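Lipolytic protein G-D-S-L family (Veillonella parvula DSM 2008, PDB 4RW0) is probably a hydrolase of the SGNH (GDSL-like) superfamily, cleaving lipid or other acyl ester bonds, with its natural substrate not established. Local coordinates at residues Ile7-Ser12 against Tyr53-Trp58; Arg68-Met73 against Glu97-Lys102; Ile107-Gln112 against Glu126-Leu131; Lys141-Tyr146 against Tyr176-Val181. All coordinates share one frame; numbering follows the deposited sequence.

Contact 1. Residues Ile7-Ser12 against Tyr53-Trp58; sequences ICFGDS and YNIENW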
# COMPACT_ATOMS: atom_id res chain seq x y z
N ILE A 7 -5.52 -0.88 -10.15
CA ILE A 7 -6.38 0.01 -9.33
C ILE A 7 -5.72 0.02 -7.94
O ILE A 7 -5.50 -1.04 -7.37
CB ILE A 7 -7.80 -0.58 -9.18
CG1 ILE A 7 -8.46 -0.73 -10.50
CG2 ILE A 7 -8.67 0.33 -8.35
CD1 ILE A 7 -8.57 0.59 -11.28
N CYS A 8 -5.35 1.20 -7.42
CA CYS A 8 -4.68 1.33 -6.14
C CYS A 8 -5.53 2.00 -5.08
O CYS A 8 -5.98 3.16 -5.24
CB CYS A 8 -3.34 2.11 -6.26
SG CYS A 8 -2.32 1.45 -7.64
N PHE A 9 -5.69 1.31 -3.95
CA PHE A 9 -6.39 1.84 -2.77
C PHE A 9 -5.47 1.92 -1.59
O PHE A 9 -4.53 1.08 -1.44
CB PHE A 9 -7.52 0.87 -2.37
CG PHE A 9 -8.62 0.75 -3.39
CD1 PHE A 9 -9.61 1.66 -3.47
CD2 PHE A 9 -8.63 -0.28 -4.30
CE1 PHE A 9 -10.63 1.56 -4.43
CE2 PHE A 9 -9.65 -0.43 -5.21
CZ PHE A 9 -10.65 0.51 -5.29
N GLY A 10 -5.76 2.90 -0.73
CA GLY A 10 -5.05 3.13 0.51
C GLY A 10 -5.21 4.53 1.07
O GLY A 10 -6.18 5.20 0.77
N ASP A 11 -4.26 4.95 1.89
CA ASP A 11 -4.36 6.17 2.56
C ASP A 11 -3.41 7.25 1.89
O ASP A 11 -3.14 7.21 0.72
CB ASP A 11 -4.13 5.95 4.03
CG ASP A 11 -2.69 5.42 4.33
OD1 ASP A 11 -1.76 5.53 3.44
OD2 ASP A 11 -2.56 4.77 5.41
N SER A 12 -2.93 8.19 2.66
CA SER A 12 -2.11 9.27 2.09
C SER A 12 -0.77 8.81 1.58
O SER A 12 -0.19 9.43 0.72
CB SER A 12 -2.00 10.37 3.12
OG SER A 12 -1.31 9.78 4.17
N TYR A 53 -14.93 0.78 2.20
CA TYR A 53 -15.99 1.55 1.55
C TYR A 53 -15.59 2.04 0.15
O TYR A 53 -16.37 1.99 -0.81
CB TYR A 53 -16.47 2.74 2.40
CG TYR A 53 -16.99 2.39 3.79
CD1 TYR A 53 -17.60 1.14 4.09
CD2 TYR A 53 -16.81 3.27 4.84
CE1 TYR A 53 -18.01 0.83 5.39
CE2 TYR A 53 -17.20 2.97 6.14
CZ TYR A 53 -17.86 1.76 6.40
OH TYR A 53 -18.15 1.58 7.72
N ASN A 54 -14.34 2.52 0.01
CA ASN A 54 -13.86 2.92 -1.32
C ASN A 54 -13.86 1.80 -2.30
O ASN A 54 -14.21 1.97 -3.45
CB ASN A 54 -12.49 3.56 -1.23
CG ASN A 54 -12.52 4.89 -0.47
OD1 ASN A 54 -13.52 5.58 -0.42
ND2 ASN A 54 -11.40 5.28 0.06
N ILE A 55 -13.46 0.60 -1.83
CA ILE A 55 -13.41 -0.53 -2.70
C ILE A 55 -14.82 -0.93 -3.13
O ILE A 55 -15.06 -1.26 -4.27
CB ILE A 55 -12.71 -1.72 -2.00
CG1 ILE A 55 -11.27 -1.38 -1.78
CG2 ILE A 55 -12.75 -2.94 -2.82
CD1 ILE A 55 -10.56 -2.38 -0.86
N GLU A 56 -15.74 -0.89 -2.19
CA GLU A 56 -17.16 -1.26 -2.52
C GLU A 56 -17.71 -0.28 -3.50
O GLU A 56 -18.40 -0.67 -4.45
CB GLU A 56 -18.07 -1.23 -1.28
CG GLU A 56 -17.74 -2.24 -0.18
CD GLU A 56 -18.47 -1.96 1.17
OE1 GLU A 56 -18.96 -0.82 1.37
OE2 GLU A 56 -18.49 -2.87 2.08
N ASN A 57 -17.42 1.01 -3.31
CA ASN A 57 -18.06 2.01 -4.23
C ASN A 57 -17.51 1.87 -5.64
O ASN A 57 -18.22 2.02 -6.63
CB ASN A 57 -17.85 3.46 -3.73
CG ASN A 57 -18.49 3.71 -2.37
OD1 ASN A 57 -19.46 3.03 -1.98
ND2 ASN A 57 -17.93 4.63 -1.61
N TRP A 58 -16.25 1.49 -5.74
CA TRP A 58 -15.71 1.19 -7.07
C TRP A 58 -16.26 -0.14 -7.61
O TRP A 58 -16.62 -0.27 -8.78
CB TRP A 58 -14.14 1.15 -7.03
CG TRP A 58 -13.53 0.43 -8.20
CD1 TRP A 58 -13.37 0.93 -9.42
CD2 TRP A 58 -13.08 -0.92 -8.24
NE1 TRP A 58 -12.85 -0.02 -10.25
CE2 TRP A 58 -12.62 -1.16 -9.52
CE3 TRP A 58 -13.01 -1.94 -7.31
CZ2 TRP A 58 -12.17 -2.39 -9.94
CZ3 TRP A 58 -12.45 -3.19 -7.70
CH2 TRP A 58 -12.10 -3.42 -9.00
O HOH W 1 -8.62 4.31 -0.65
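Phe-9 and Ile-7 of strand 4-10 pack against Ile-55 and Trp-58 of helix 48-59, a buried, mostly apolar strand-to-helix contact within the layered alpha/beta fold of the SGNH hydrolases. The helix belongs to the crossover between strands 36-40 and 69-73; its segment runs at 150° to that of the strand, with 9.3 Å between their axes. The Phe-9 ring occupies the middle. Over one of its faces Ile-55 places CG1 almost on the ring normal, 3.6 Å from the ring centroid, in a CH-pi contact. At the rim, in the ring plane, Phe-9 CZ meets Trp-58 CB at 4.0 Å, and the edge of the phenyl is directed at the indole face. This is an offset edge-to-face pair with planes 60° apart. With its CG anti to the backbone N (chi1 161°), Trp-58 sends the indole along the strand to Ile-7, whose CG1 lies 4.1 Å from Trp-58 CZ2 while CG2 sits over an indole face. Tyr-41 touches both aromatic rings. Just beyond, Gly-10, Asp-11 and Ser-12 form the GDS signature; Ser-12 OG bonds His-165 NE2, consistent with the serine-histidine pair of this superfamily. The polar flank is bridged by one water, which accepts from Gly-10 N at 3.2 Å and from Asn-54 ND2 at 3.0 Å, the latter amide nitrogen also bonding Glu-43 OE1.

Contact 2. Residues Arg68-Met73 against Glu97-Lys102; sequences RHIFLM and ELASTK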
# COMPACT_ATOMS: atom_id res chain seq x y z
N ARG A 68 -7.01 -7.50 -14.62
CA ARG A 68 -6.89 -6.44 -13.60
C ARG A 68 -6.19 -6.89 -12.35
O ARG A 68 -6.45 -7.97 -11.85
CB ARG A 68 -8.28 -5.88 -13.24
CG ARG A 68 -8.32 -4.85 -12.11
CD ARG A 68 -9.75 -4.59 -11.69
NE ARG A 68 -10.49 -3.93 -12.71
CZ ARG A 68 -11.70 -4.33 -13.15
NH1 ARG A 68 -12.31 -5.37 -12.61
NH2 ARG A 68 -12.33 -3.60 -14.04
N HIS A 69 -5.31 -6.03 -11.83
CA HIS A 69 -4.78 -6.15 -10.50
C HIS A 69 -5.27 -5.00 -9.62
O HIS A 69 -5.54 -3.88 -10.10
CB HIS A 69 -3.21 -6.23 -10.54
CG HIS A 69 -2.71 -7.55 -11.10
ND1 HIS A 69 -2.76 -7.85 -12.45
CD2 HIS A 69 -2.13 -8.61 -10.50
CE1 HIS A 69 -2.25 -9.05 -12.65
NE2 HIS A 69 -1.90 -9.55 -11.48
N ILE A 70 -5.40 -5.29 -8.36
CA ILE A 70 -5.87 -4.36 -7.36
C ILE A 70 -4.84 -4.32 -6.25
O ILE A 70 -4.62 -5.30 -5.53
CB ILE A 70 -7.24 -4.74 -6.81
CG1 ILE A 70 -8.22 -4.84 -7.93
CG2 ILE A 70 -7.72 -3.77 -5.74
CD1 ILE A 70 -9.47 -5.55 -7.59
N PHE A 71 -4.21 -3.15 -6.09
CA PHE A 71 -3.27 -2.96 -5.01
C PHE A 71 -3.97 -2.39 -3.76
O PHE A 71 -4.77 -1.50 -3.92
CB PHE A 71 -2.17 -1.98 -5.48
CG PHE A 71 -1.28 -1.49 -4.33
CD1 PHE A 71 -0.16 -2.23 -3.95
CD2 PHE A 71 -1.63 -0.41 -3.56
CE1 PHE A 71 0.62 -1.84 -2.91
CE2 PHE A 71 -0.82 -0.02 -2.48
CZ PHE A 71 0.29 -0.77 -2.15
N LEU A 72 -3.71 -2.89 -2.57
CA LEU A 72 -4.28 -2.41 -1.34
C LEU A 72 -3.16 -2.22 -0.30
O LEU A 72 -2.30 -3.08 -0.09
CB LEU A 72 -5.19 -3.47 -0.69
CG LEU A 72 -6.20 -4.09 -1.57
CD1 LEU A 72 -6.92 -5.18 -0.81
CD2 LEU A 72 -7.13 -2.95 -1.95
N MSE A 73 -3.27 -1.16 0.45
CA MSE A 73 -2.39 -0.95 1.59
C MSE A 73 -2.99 0.05 2.53
O MSE A 73 -3.34 1.19 2.11
CB MSE A 73 -0.99 -0.47 1.07
CG MSE A 73 -0.14 -0.17 2.26
SE MSE A 73 1.74 0.34 1.68
CE MSE A 73 1.43 2.04 0.67
N GLU A 97 -10.36 -9.98 0.62
CA GLU A 97 -11.43 -10.94 0.11
C GLU A 97 -12.39 -10.23 -0.81
O GLU A 97 -12.72 -10.73 -1.89
CB GLU A 97 -12.17 -11.56 1.27
CG GLU A 97 -11.26 -12.44 2.11
CD GLU A 97 -11.90 -12.95 3.42
OE1 GLU A 97 -12.94 -12.39 3.91
OE2 GLU A 97 -11.33 -13.92 3.97
N LEU A 98 -12.77 -9.01 -0.44
CA LEU A 98 -13.62 -8.22 -1.31
C LEU A 98 -12.96 -7.89 -2.62
O LEU A 98 -13.49 -8.20 -3.70
CB LEU A 98 -14.08 -6.96 -0.58
CG LEU A 98 -14.85 -5.96 -1.44
CD1 LEU A 98 -16.15 -6.61 -1.95
CD2 LEU A 98 -15.08 -4.65 -0.68
N ALA A 99 -11.73 -7.32 -2.59
CA ALA A 99 -11.08 -6.98 -3.84
C ALA A 99 -10.83 -8.19 -4.74
O ALA A 99 -10.87 -8.08 -5.97
CB ALA A 99 -9.74 -6.24 -3.52
N SER A 100 -10.62 -9.35 -4.14
CA SER A 100 -10.38 -10.58 -4.92
C SER A 100 -11.50 -11.00 -5.84
O SER A 100 -11.25 -11.70 -6.82
CB SER A 100 -10.12 -11.79 -4.03
OG SER A 100 -8.86 -11.57 -3.47
N THR A 101 -12.70 -10.50 -5.59
CA THR A 101 -13.82 -10.82 -6.47
C THR A 101 -13.79 -10.03 -7.76
O THR A 101 -14.55 -10.37 -8.68
CB THR A 101 -15.15 -10.57 -5.77
OG1 THR A 101 -15.28 -9.18 -5.49
CG2 THR A 101 -15.26 -11.37 -4.46
N LYS A 102 -12.95 -8.96 -7.85
CA LYS A 102 -12.91 -8.14 -9.07
C LYS A 102 -11.56 -8.07 -9.75
O LYS A 102 -11.42 -7.48 -10.82
CB LYS A 102 -13.34 -6.68 -8.74
CG LYS A 102 -14.74 -6.59 -8.13
CD LYS A 102 -15.75 -6.78 -9.23
CE LYS A 102 -17.13 -6.83 -8.62
NZ LYS A 102 -18.06 -7.04 -9.74
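Arg-68, Ile-70 and Leu-72 face Ala-99 and Lys-102 where strand 69-73 of the central parallel sheet is covered by the C-terminal end of helix 85-100. The one direct hydrogen bond across the contact runs from Arg-68 NH1 to Lys-102 O, 2.9 Å long with an N-H...O angle of 155°. The carbonyl oxygen lies at the edge of the guanidinium, close to its plane, and NH1 in turn lies in the carbonyl plane. An extended start (CG anti to the backbone N, chi1 175°) and a bend at chi3 (-68°) bring NH1 to the carbonyl of Lys-102, with Arg-68 CD 3.4 Å from Lys-102 O. The other two guanidinium nitrogens are also engaged, NE in a salt bridge with Glu-5 and NH2 with Val-63 O.

Apolar contact centres on Ala-99, whose methyl fits between two side chains of the strand: Ala-99 CB is 3.9 Å from Ile-70 CG2 and 4.1 Å from Leu-72 CD1. The longer branch of Ile-70 reaches past it, bringing CD1 to 3.3 Å from Ala-99 O and 4.2 Å from Lys-102 CB. Trp-58 of helix 48-59 packs on both Arg-68 and Lys-102.

Leu-98 O takes bonds from both Thr-101 N and Thr-101 OG1, and Ala-99 O from Lys-102 N. Lys-102 O, at the end of this segment, takes its bond from the arginine. Bonds at all three nitrogens fix the rotation of the buried guanidinium, and the carboxylate of Glu-5 probably offsets its charge.

Contact 3. Residues Ile107-Gln112 against Glu126-Leu131; sequences IGLETQ and EVNEQL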
# COMPACT_ATOMS: atom_id res chain seq x y z
N ILE A 107 -0.72 -6.89 -2.23
CA ILE A 107 -0.71 -6.31 -0.93
C ILE A 107 0.57 -5.49 -0.67
O ILE A 107 1.67 -5.98 -0.96
CB ILE A 107 -0.76 -7.44 0.15
CG1 ILE A 107 -2.05 -8.23 0.03
CG2 ILE A 107 -0.72 -6.87 1.54
CD1 ILE A 107 -2.07 -9.47 0.90
N GLY A 108 0.43 -4.28 -0.14
CA GLY A 108 1.58 -3.48 0.26
C GLY A 108 1.72 -3.52 1.74
O GLY A 108 0.72 -3.48 2.46
N LEU A 109 2.94 -3.67 2.24
CA LEU A 109 3.19 -3.64 3.68
C LEU A 109 3.55 -2.22 4.02
O LEU A 109 4.57 -1.73 3.58
CB LEU A 109 4.33 -4.59 4.06
CG LEU A 109 4.17 -5.99 3.52
CD1 LEU A 109 5.38 -6.88 3.89
CD2 LEU A 109 2.89 -6.63 4.02
N GLU A 110 2.76 -1.59 4.88
CA GLU A 110 2.93 -0.22 5.16
C GLU A 110 4.24 0.02 5.97
O GLU A 110 4.73 -0.85 6.66
CB GLU A 110 1.71 0.37 5.86
CG GLU A 110 1.52 1.86 5.48
CD GLU A 110 0.06 2.38 5.55
OE1 GLU A 110 -0.78 1.75 6.24
OE2 GLU A 110 -0.22 3.43 4.90
N THR A 111 4.74 1.22 5.84
CA THR A 111 6.00 1.66 6.35
C THR A 111 5.96 2.02 7.81
O THR A 111 4.91 2.09 8.45
CB THR A 111 6.48 2.85 5.49
OG1 THR A 111 5.39 3.77 5.31
CG2 THR A 111 6.89 2.37 4.12
N GLN A 112 7.13 2.22 8.39
CA GLN A 112 7.23 2.37 9.83
C GLN A 112 6.64 3.62 10.42
O GLN A 112 6.55 4.66 9.77
CB GLN A 112 8.72 2.27 10.23
CG GLN A 112 9.51 3.54 9.97
CD GLN A 112 11.00 3.24 9.71
OE1 GLN A 112 11.35 2.47 8.81
NE2 GLN A 112 11.86 3.88 10.47
N GLU A 126 3.69 -6.34 13.56
CA GLU A 126 2.82 -7.52 13.80
C GLU A 126 1.82 -7.68 12.68
O GLU A 126 1.63 -8.77 12.18
CB GLU A 126 2.01 -7.37 15.12
CG GLU A 126 2.80 -7.49 16.43
CD GLU A 126 2.06 -6.98 17.70
OE1 GLU A 126 0.84 -6.73 17.69
OE2 GLU A 126 2.75 -6.81 18.73
N VAL A 127 1.21 -6.58 12.23
CA VAL A 127 0.29 -6.62 11.07
C VAL A 127 1.05 -7.16 9.89
O VAL A 127 0.58 -8.07 9.22
CB VAL A 127 -0.31 -5.21 10.75
CG1 VAL A 127 -1.01 -5.17 9.42
CG2 VAL A 127 -1.23 -4.79 11.85
N ASN A 128 2.25 -6.63 9.62
CA ASN A 128 2.92 -7.01 8.40
C ASN A 128 3.35 -8.47 8.39
O ASN A 128 3.31 -9.13 7.36
CB ASN A 128 4.11 -6.09 8.07
CG ASN A 128 3.72 -4.71 7.62
OD1 ASN A 128 2.58 -4.47 7.25
ND2 ASN A 128 4.67 -3.77 7.67
N GLU A 129 3.81 -8.99 9.53
CA GLU A 129 4.09 -10.45 9.62
C GLU A 129 2.88 -11.33 9.31
O GLU A 129 2.98 -12.30 8.55
CB GLU A 129 4.64 -10.85 11.03
CG GLU A 129 6.07 -10.38 11.25
CD GLU A 129 7.03 -10.72 10.08
OE1 GLU A 129 7.59 -9.74 9.50
OE2 GLU A 129 7.19 -11.93 9.71
N GLN A 130 1.73 -10.95 9.82
CA GLN A 130 0.53 -11.72 9.52
C GLN A 130 0.10 -11.60 8.08
O GLN A 130 -0.40 -12.56 7.50
CB GLN A 130 -0.59 -11.32 10.46
CG GLN A 130 -0.32 -11.67 11.92
CD GLN A 130 -1.39 -11.14 12.85
OE1 GLN A 130 -2.48 -11.67 12.93
NE2 GLN A 130 -1.07 -10.08 13.56
N LEU A 131 0.34 -10.44 7.46
CA LEU A 131 -0.00 -10.29 6.05
C LEU A 131 0.89 -11.15 5.20
O LEU A 131 0.46 -11.77 4.22
CB LEU A 131 0.15 -8.79 5.61
CG LEU A 131 -0.92 -7.82 6.11
CD1 LEU A 131 -0.57 -6.36 5.73
CD2 LEU A 131 -2.28 -8.23 5.50
O HOH W 2 0.44 -2.86 6.45
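Leu-109 and Glu-110, at the C-terminal end of strand 104-108, meet Asn-128 of helix 120-138, with Leu-131 one helical turn further on; strand and helix are the first two elements of a beta-alpha-beta unit completed by strand 141-143. The Asn-128 side chain leaves the helix with CG anti to its own carbonyl carbon (chi1 -72°), and a small second torsion (chi2 -17°) turns the amide so that ND2 meets Glu-110 O and OD1 the water on Glu-110 N. The ND2 bond to Glu-110 O spans 3.1 Å with an N-H...O angle of 161°, the oxygen near the amide plane and the nitrogen in the carbonyl plane. Asn-128 OD1 receives a bond from the water at 2.8 Å, and that water accepts from Glu-110 N at 3.1 Å. Leu-109 CB packs against the amide, 3.6 Å from Asn-128 CG. Further out, the two leucines lie alongside each other, pointing opposite ways: Leu-109 CD2 touches Leu-131 CB at 3.8 Å, and Leu-131 CD1 continues to Ile-107 CG2 at 4.2 Å. The Glu-110 carboxylate leads away from the helix, its OE1 accepting from Thr-76 N. One side-chain amide thus answers both the C=O and the N-H of Glu-110, the second through water. The two bonds fix the amide's rotation; ND2 satisfies Glu-110 O directly, while the water held by OD1 satisfies Glu-110 N.

Contact 4. Residues Lys141-Tyr146 against Tyr176-Val181; sequences KVIDFY and YKALEV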
# COMPACT_ATOMS: atom_id res chain seq x y z
N LYS A 141 0.77 -11.77 -4.28
CA LYS A 141 2.00 -10.97 -4.28
C LYS A 141 2.03 -9.87 -3.24
O LYS A 141 1.02 -9.27 -2.97
CB LYS A 141 2.23 -10.41 -5.65
CG LYS A 141 3.06 -11.37 -6.47
CD LYS A 141 3.17 -10.88 -7.87
CE LYS A 141 1.96 -11.29 -8.66
NZ LYS A 141 2.21 -12.60 -9.31
N VAL A 142 3.19 -9.69 -2.62
CA VAL A 142 3.44 -8.72 -1.59
C VAL A 142 4.53 -7.70 -2.02
O VAL A 142 5.55 -8.07 -2.59
CB VAL A 142 3.89 -9.40 -0.29
CG1 VAL A 142 4.37 -8.39 0.72
CG2 VAL A 142 2.74 -10.18 0.30
N ILE A 143 4.29 -6.43 -1.74
CA ILE A 143 5.33 -5.41 -1.85
C ILE A 143 5.75 -4.91 -0.46
O ILE A 143 4.99 -4.22 0.24
CB ILE A 143 4.89 -4.21 -2.75
CG1 ILE A 143 4.35 -4.67 -4.10
CG2 ILE A 143 6.06 -3.20 -2.88
CD1 ILE A 143 3.67 -3.57 -4.92
N ASP A 144 6.98 -5.23 -0.06
CA ASP A 144 7.46 -4.95 1.31
C ASP A 144 8.07 -3.58 1.37
O ASP A 144 9.32 -3.43 1.41
CB ASP A 144 8.50 -6.01 1.78
CG ASP A 144 8.93 -5.82 3.24
OD1 ASP A 144 8.44 -4.95 4.00
OD2 ASP A 144 9.82 -6.57 3.68
N PHE A 145 7.22 -2.54 1.40
CA PHE A 145 7.73 -1.19 1.51
C PHE A 145 8.41 -0.94 2.84
O PHE A 145 9.33 -0.10 2.95
CB PHE A 145 6.61 -0.19 1.33
CG PHE A 145 5.96 -0.19 -0.03
CD1 PHE A 145 6.63 0.29 -1.17
CD2 PHE A 145 4.63 -0.60 -0.18
CE1 PHE A 145 6.01 0.36 -2.39
CE2 PHE A 145 4.00 -0.53 -1.41
CZ PHE A 145 4.69 -0.05 -2.53
N TYR A 146 7.92 -1.62 3.88
CA TYR A 146 8.40 -1.38 5.22
C TYR A 146 9.95 -1.56 5.25
O TYR A 146 10.66 -0.68 5.75
CB TYR A 146 7.79 -2.40 6.24
CG TYR A 146 8.30 -2.18 7.66
CD1 TYR A 146 9.52 -2.70 8.09
CD2 TYR A 146 7.59 -1.42 8.55
CE1 TYR A 146 10.01 -2.44 9.37
CE2 TYR A 146 8.07 -1.16 9.80
CZ TYR A 146 9.28 -1.69 10.22
OH TYR A 146 9.69 -1.34 11.51
N TYR A 176 10.63 1.93 -6.85
CA TYR A 176 11.57 0.86 -7.31
C TYR A 176 11.20 -0.47 -6.74
O TYR A 176 11.14 -1.49 -7.47
CB TYR A 176 13.04 1.20 -7.03
CG TYR A 176 13.46 2.57 -7.43
CD1 TYR A 176 12.93 3.18 -8.54
CD2 TYR A 176 14.46 3.23 -6.76
CE1 TYR A 176 13.31 4.46 -8.93
CE2 TYR A 176 14.87 4.49 -7.15
CZ TYR A 176 14.27 5.09 -8.21
OH TYR A 176 14.67 6.36 -8.60
N LYS A 177 10.90 -0.49 -5.46
CA LYS A 177 10.53 -1.75 -4.84
C LYS A 177 9.20 -2.27 -5.41
O LYS A 177 9.10 -3.44 -5.67
CB LYS A 177 10.37 -1.54 -3.36
CG LYS A 177 10.08 -2.80 -2.59
CD LYS A 177 11.23 -3.81 -2.68
CE LYS A 177 11.20 -4.70 -1.48
NZ LYS A 177 12.45 -5.50 -1.48
N ALA A 178 8.23 -1.39 -5.69
CA ALA A 178 6.91 -1.84 -6.29
C ALA A 178 7.11 -2.33 -7.72
O ALA A 178 6.51 -3.31 -8.16
CB ALA A 178 5.94 -0.65 -6.32
N LEU A 179 8.00 -1.68 -8.45
CA LEU A 179 8.35 -2.12 -9.78
C LEU A 179 8.97 -3.52 -9.89
O LEU A 179 8.84 -4.17 -10.93
CB LEU A 179 9.23 -1.09 -10.50
CG LEU A 179 8.56 0.25 -10.91
CD1 LEU A 179 9.59 1.27 -11.41
CD2 LEU A 179 7.55 -0.00 -11.97
N GLU A 180 9.55 -4.03 -8.82
CA GLU A 180 10.04 -5.38 -8.86
C GLU A 180 8.87 -6.34 -9.02
O GLU A 180 9.03 -7.38 -9.62
CB GLU A 180 10.81 -5.74 -7.63
CG GLU A 180 12.11 -4.95 -7.42
CD GLU A 180 12.77 -5.28 -6.03
OE1 GLU A 180 12.64 -6.43 -5.56
OE2 GLU A 180 13.38 -4.38 -5.38
N VAL A 181 7.68 -5.97 -8.54
CA VAL A 181 6.46 -6.82 -8.68
C VAL A 181 5.72 -6.46 -9.91
O VAL A 181 5.41 -7.34 -10.74
CB VAL A 181 5.55 -6.63 -7.46
CG1 VAL A 181 4.10 -7.12 -7.71
CG2 VAL A 181 6.15 -7.29 -6.26
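Strand 141-143 runs almost antiparallel to the segment of helix 168-182 that covers it, at 168° with the axes 8.4 Å apart, and the backbones come nearest where Ile-143 faces Ala-178. Ile-143 makes contact through both branches: CG2 rests 3.8 Å from Ala-178 CA, CD1 reaches Ala-178 CB at 4.0 Å, and CG1 crosses to Val-181 CG2 at 3.8 Å. The CG2 methyl also lies over one face of the Phe-145 ring, toward its rim, and Phe-145 CZ lies 4.0 Å from Ala-178 CB. With CG1 anti to the backbone N (chi1 163°), Val-181 turns that methyl to the aliphatic chain of Lys-141, 3.9 Å from its CD. Lys-177 bends at chi2 and passes by the Asp-144 carbonyl, its CE 3.7 Å from Asp-144 O. Its ammonium stops 5.9 Å short of the carboxylate, NZ to Asp-144 OD2; that carboxylate instead caps the N terminus of helix 145-154 and bonds Thr-147 OG1. The C-terminal helix thus covers the edge strand, with Ala-178 also packed on Trp-25 and Cys-29 of helix 25-32, Phe-145 on Phe-71 of strand 69-73, and Val-142 directed to Ala-135 of helix 120-138.

From the N terminus the four contacts close successive loops, 7-58, 68-102, 107-131 and 141-181; none nests in or crosses another. Each ties a strand of one parallel sheet, or the loop that follows, to a later helix: 48-59, 85-100 and 120-138 in contacts 1 to 3, and 168-182 on edge strand 141-143 in contact 4. Probable hydrogen bonds between adjacent strands join contacts 1 and 2 (Ile-7 O, Phe-71 N), 2 and 3 (Leu-72 O, Gly-108 N) and 3 and 4 (Ile-107 O, Ile-143 N). Contacts 1 and 4 lie on opposite sides of the chain's centre, about 19 Å between centres. Between contacts 1 and 3, the carboxylates of Asp-11 and Glu-110 come close.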